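Side-chain contacts in putative transcriptional regulator MarR (Geobacillus stearothermophilus, PDB 2RDP), which probably binds DNA through a winged helix-turn-helix domain and regulates transcription as a dimer, as MarR family proteins do: residues Q44-Q49 with N64-A69; L57-L62 with D75-M80. One frame throughout, in Å; residues are numbered along the deposited sequence.

Contact 1: residues Q44-Q49 with N64-A69; sequences QFVALQ and NKMYLA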
# COMPACT_ATOMS: atom_id res chain seq x y z
N GLN A 44 2.16 6.47 -12.40
CA GLN A 44 3.00 7.57 -12.83
C GLN A 44 3.62 8.29 -11.62
O GLN A 44 4.82 8.58 -11.63
CB GLN A 44 2.23 8.54 -13.74
CG GLN A 44 1.80 7.91 -15.05
CD GLN A 44 0.80 8.80 -15.82
OE1 GLN A 44 0.28 9.78 -15.30
NE2 GLN A 44 0.53 8.44 -17.06
N PHE A 45 2.83 8.53 -10.57
CA PHE A 45 3.42 8.96 -9.29
C PHE A 45 4.62 8.08 -8.86
O PHE A 45 5.73 8.60 -8.67
CB PHE A 45 2.36 9.09 -8.18
CG PHE A 45 2.95 9.39 -6.84
CD1 PHE A 45 3.36 10.68 -6.52
CD2 PHE A 45 3.17 8.36 -5.92
CE1 PHE A 45 3.97 10.95 -5.29
CE2 PHE A 45 3.76 8.64 -4.66
CZ PHE A 45 4.15 9.95 -4.37
N VAL A 46 4.43 6.77 -8.77
CA VAL A 46 5.52 5.87 -8.37
C VAL A 46 6.75 6.01 -9.29
O VAL A 46 7.88 6.15 -8.82
CB VAL A 46 5.04 4.40 -8.31
CG1 VAL A 46 6.19 3.46 -7.97
CG2 VAL A 46 3.90 4.25 -7.25
N ALA A 47 6.51 5.97 -10.62
CA ALA A 47 7.57 6.09 -11.59
C ALA A 47 8.36 7.39 -11.41
O ALA A 47 9.59 7.37 -11.32
CB ALA A 47 7.00 5.98 -13.01
N LEU A 48 7.64 8.52 -11.35
CA LEU A 48 8.22 9.85 -11.19
C LEU A 48 9.00 10.03 -9.89
O LEU A 48 10.09 10.60 -9.89
CB LEU A 48 7.14 10.93 -11.30
CG LEU A 48 6.45 11.12 -12.67
CD1 LEU A 48 5.24 12.02 -12.53
CD2 LEU A 48 7.40 11.66 -13.70
N GLN A 49 8.43 9.58 -8.78
CA GLN A 49 9.12 9.58 -7.51
C GLN A 49 10.44 8.76 -7.54
O GLN A 49 11.41 9.16 -6.93
CB GLN A 49 8.14 9.09 -6.42
CG GLN A 49 8.79 8.54 -5.14
CD GLN A 49 8.85 6.99 -5.05
OE1 GLN A 49 7.93 6.29 -5.50
NE2 GLN A 49 9.93 6.46 -4.43
N ASN A 64 12.44 -2.89 -12.40
CA ASN A 64 12.91 -3.64 -11.21
C ASN A 64 12.57 -2.98 -9.87
O ASN A 64 12.33 -3.68 -8.89
CB ASN A 64 14.41 -3.95 -11.29
CG ASN A 64 14.72 -5.10 -12.26
OD1 ASN A 64 13.84 -5.91 -12.55
ND2 ASN A 64 15.96 -5.18 -12.75
N LYS A 65 12.57 -1.64 -9.87
CA LYS A 65 12.15 -0.83 -8.73
C LYS A 65 10.68 -0.88 -8.45
O LYS A 65 10.26 -0.81 -7.31
CB LYS A 65 12.65 0.61 -8.88
CG LYS A 65 14.13 0.63 -8.52
CD LYS A 65 14.79 1.97 -8.57
CE LYS A 65 16.29 1.81 -8.24
NZ LYS A 65 16.52 1.15 -6.90
N MSE A 66 9.88 -1.08 -9.49
CA MSE A 66 8.43 -1.03 -9.37
C MSE A 66 7.81 -2.39 -9.39
O MSE A 66 6.59 -2.51 -9.21
CB MSE A 66 7.85 -0.25 -10.54
CG MSE A 66 8.23 1.19 -10.50
SE MSE A 66 7.39 2.22 -11.92
CE MSE A 66 5.47 2.07 -11.46
N TYR A 67 8.66 -3.41 -9.58
CA TYR A 67 8.25 -4.81 -9.61
C TYR A 67 7.28 -5.11 -10.75
O TYR A 67 6.37 -5.92 -10.59
CB TYR A 67 7.68 -5.26 -8.25
CG TYR A 67 8.71 -5.16 -7.14
CD1 TYR A 67 9.78 -6.08 -7.09
CD2 TYR A 67 8.64 -4.16 -6.17
CE1 TYR A 67 10.74 -5.98 -6.10
CE2 TYR A 67 9.60 -4.06 -5.18
CZ TYR A 67 10.64 -4.97 -5.15
OH TYR A 67 11.61 -4.90 -4.18
N LEU A 68 7.50 -4.46 -11.91
CA LEU A 68 6.68 -4.65 -13.11
C LEU A 68 7.45 -5.41 -14.16
O LEU A 68 8.68 -5.37 -14.12
CB LEU A 68 6.24 -3.29 -13.68
CG LEU A 68 5.40 -2.44 -12.72
CD1 LEU A 68 5.18 -1.08 -13.35
CD2 LEU A 68 4.04 -3.16 -12.39
N ALA A 69 6.75 -6.08 -15.09
CA ALA A 69 7.37 -6.52 -16.35
C ALA A 69 7.81 -5.32 -17.19
O ALA A 69 7.29 -4.22 -17.07
CB ALA A 69 6.46 -7.45 -17.16

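Contact 2: residues L57-L62 with D75-M80; sequences LTVGEL and DLVDRM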
# COMPACT_ATOMS: atom_id res chain seq x y z
N LEU A 57 16.98 6.66 -15.00
CA LEU A 57 16.88 5.18 -14.88
C LEU A 57 16.57 4.59 -16.23
O LEU A 57 15.83 5.19 -17.00
CB LEU A 57 15.75 4.77 -13.93
CG LEU A 57 15.85 5.14 -12.43
CD1 LEU A 57 14.61 4.66 -11.74
CD2 LEU A 57 17.10 4.56 -11.76
N THR A 58 17.14 3.43 -16.55
CA THR A 58 16.70 2.71 -17.73
C THR A 58 15.33 2.12 -17.44
O THR A 58 14.90 2.10 -16.30
CB THR A 58 17.70 1.59 -18.13
OG1 THR A 58 17.68 0.57 -17.13
CG2 THR A 58 19.13 2.13 -18.27
N VAL A 59 14.62 1.67 -18.46
CA VAL A 59 13.32 1.03 -18.26
C VAL A 59 13.52 -0.27 -17.47
O VAL A 59 12.70 -0.64 -16.64
CB VAL A 59 12.61 0.73 -19.63
CG1 VAL A 59 11.38 -0.12 -19.43
CG2 VAL A 59 12.22 2.01 -20.37
N GLY A 60 14.61 -0.98 -17.74
CA GLY A 60 14.93 -2.14 -16.95
C GLY A 60 15.12 -1.80 -15.47
O GLY A 60 14.60 -2.50 -14.62
N GLU A 61 15.84 -0.74 -15.15
CA GLU A 61 16.05 -0.35 -13.77
C GLU A 61 14.76 0.10 -13.12
O GLU A 61 14.46 -0.23 -11.97
CB GLU A 61 17.06 0.78 -13.67
CG GLU A 61 18.36 0.42 -14.29
CD GLU A 61 19.40 1.50 -14.13
OE1 GLU A 61 20.50 1.14 -13.64
OE2 GLU A 61 19.14 2.67 -14.49
N LEU A 62 13.97 0.85 -13.87
CA LEU A 62 12.72 1.37 -13.35
C LEU A 62 11.76 0.23 -13.07
O LEU A 62 11.13 0.18 -12.02
CB LEU A 62 12.11 2.39 -14.35
CG LEU A 62 10.81 3.10 -13.94
CD1 LEU A 62 10.99 3.82 -12.60
CD2 LEU A 62 10.38 4.12 -14.98
N ASP A 75 5.09 0.86 -21.63
CA ASP A 75 3.81 1.55 -21.90
C ASP A 75 3.62 2.75 -20.98
O ASP A 75 3.13 3.79 -21.39
CB ASP A 75 2.62 0.60 -21.72
CG ASP A 75 2.58 -0.54 -22.78
OD1 ASP A 75 3.30 -0.48 -23.82
OD2 ASP A 75 1.81 -1.51 -22.57
N LEU A 76 4.01 2.61 -19.72
CA LEU A 76 3.92 3.69 -18.74
C LEU A 76 4.86 4.85 -19.10
O LEU A 76 4.44 6.02 -19.14
CB LEU A 76 4.22 3.13 -17.35
CG LEU A 76 4.17 4.08 -16.15
CD1 LEU A 76 2.75 4.47 -15.83
CD2 LEU A 76 4.75 3.32 -14.98
N VAL A 77 6.12 4.52 -19.36
CA VAL A 77 7.10 5.48 -19.79
C VAL A 77 6.62 6.17 -21.08
O VAL A 77 6.61 7.39 -21.15
CB VAL A 77 8.49 4.84 -19.92
CG1 VAL A 77 9.51 5.80 -20.60
CG2 VAL A 77 8.99 4.44 -18.53
N ASP A 78 6.17 5.39 -22.07
CA ASP A 78 5.57 5.94 -23.29
C ASP A 78 4.47 6.99 -23.01
O ASP A 78 4.53 8.06 -23.62
CB ASP A 78 5.00 4.83 -24.20
CG ASP A 78 6.09 3.96 -24.85
OD1 ASP A 78 7.29 4.30 -24.73
OD2 ASP A 78 5.73 2.91 -25.48
N ARG A 79 3.50 6.70 -22.12
CA ARG A 79 2.45 7.69 -21.75
C ARG A 79 3.07 8.96 -21.17
O ARG A 79 2.72 10.06 -21.59
CB ARG A 79 1.43 7.15 -20.70
CG ARG A 79 0.03 6.74 -21.21
CD ARG A 79 -1.04 7.85 -21.14
NE ARG A 79 -1.85 7.89 -22.38
CZ ARG A 79 -1.96 8.93 -23.24
NH1 ARG A 79 -2.71 8.81 -24.33
NH2 ARG A 79 -1.35 10.10 -23.00
N MSE A 80 4.00 8.80 -20.23
CA MSE A 80 4.59 9.96 -19.57
C MSE A 80 5.44 10.78 -20.49
O MSE A 80 5.47 12.00 -20.37
CB MSE A 80 5.41 9.53 -18.38
CG MSE A 80 4.57 8.89 -17.30
SE MSE A 80 5.66 8.34 -15.79
CE MSE A 80 6.69 6.89 -16.55

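Contact 1: residues Q44-Q49 with N64-A69
Met66, a selenomethionine, reaches from helix 59-66 to the flank of helix 42-54 and meets Val46 and Ala47 there. Its chain is extended at chi2 and bends at the last torsion (chi3 65°). The bend lets the selenium and the terminal methyl serve different neighbours. SE lies against Ala47, 3.9 Å from Ala47 CB and equally close to Ala47 CA. The alanine has no bulk beyond its methyl, and the selenium settles close to the helix backbone at this point. The methyl CE turns to Val46 and lies 3.8 Å from Val46 CG1. Met66 CG is also near that branch, at 4.0 Å from Val46 CG1. Thus one valine methyl meets two carbons of the Met66 chain, which crosses it at a slant. This branch sits anti to the backbone N of Val46 (chi1 177°). All these contacts are apolar.

The two helices belong to the winged helix-turn-helix domain of the MarR family. Met66 stands near the end of helix 59-66, where the chain turns toward helix 70-82. Tyr67, the next residue, has positive phi and leaves the helical path. Ala69 then takes the N-cap position of the following helix.

Trp50, one turn beyond Val46 on helix 42-54, also packs on Met66. Ala47 also touches Met80 of helix 70-82. Nearby, Phe45 and Leu48 pack on helix 104-124, and Phe45 also meets Arg21 of the second subunit.

Contact 2: residues L57-L62 with D75-M80
Leu62 and Val77 make the closest approach between helix 59-66 and helix 70-82 here. Leu62 CD2 lies 3.8 Å from Val77 CG2. The leucine carries its CG anti to the backbone N (chi1 -177°), and its CD2 branch does the touching. The two side chains meet at a slant. Val59, one turn earlier on the same helix, offers its CG2 to the same valine methyl. This second contact is looser, with Val59 CG2 4.4 Å from Val77 CG2. Val77 CG2 therefore faces two residues of one helix side. The CA atoms of Val59 and Val77 are 7.8 Å apart, the smallest such spacing between the segments.

The apolar patch continues outside the two segments. Ile100 of strand 98-102 packs on both Val59 and Val77. Trp50 of helix 42-54 touches Leu62. The two helices form the helix-turn-helix pair of the winged-helix domain, and in MarR relatives the second of them is the recognition helix.

The polar bonds lie within segment 57-62 and start its helix. Thr58 is the N-cap, and with Glu61 it forms a capping box. Glu61 N donates to Thr58 OG1 at 3.0 Å, with an N-H...O angle of 159°. In return Thr58 N donates to Glu61 OE2, also at 3.0 Å. The carboxylate oxygen is met on its anti side, 21° out of the plane. These two bonds tie both side chains to the first turn. On the other helix, Asp78 forms a salt bridge with Arg88 of strand 86-90.

With only methyl groups meeting between these two segments, packing rather than polar bonding joins the helices here, while the capping box fixes the start of helix 59-66.

Overall arrangement
Both contacts lie in the winged-helix domain, with centres about 8 Å apart. They share helix 59-66, which meets helix 42-54 in contact 1 and helix 70-82 in contact 2. Their segments alternate along the chain: 44-49, 57-62, 64-69, 75-80. The contacts also touch directly. Gln44 packs through its aliphatic CG on Leu76 and Met80, and Met66 packs on Leu76. Side chains of the three helices thus meet between the contacts. Contact 2 adjoins the two-stranded wing, and contact 1 lies nearer the dimer partner. The pair of contacts thus probably connects the likely DNA-reading helix with the part of the protein next to the second subunit.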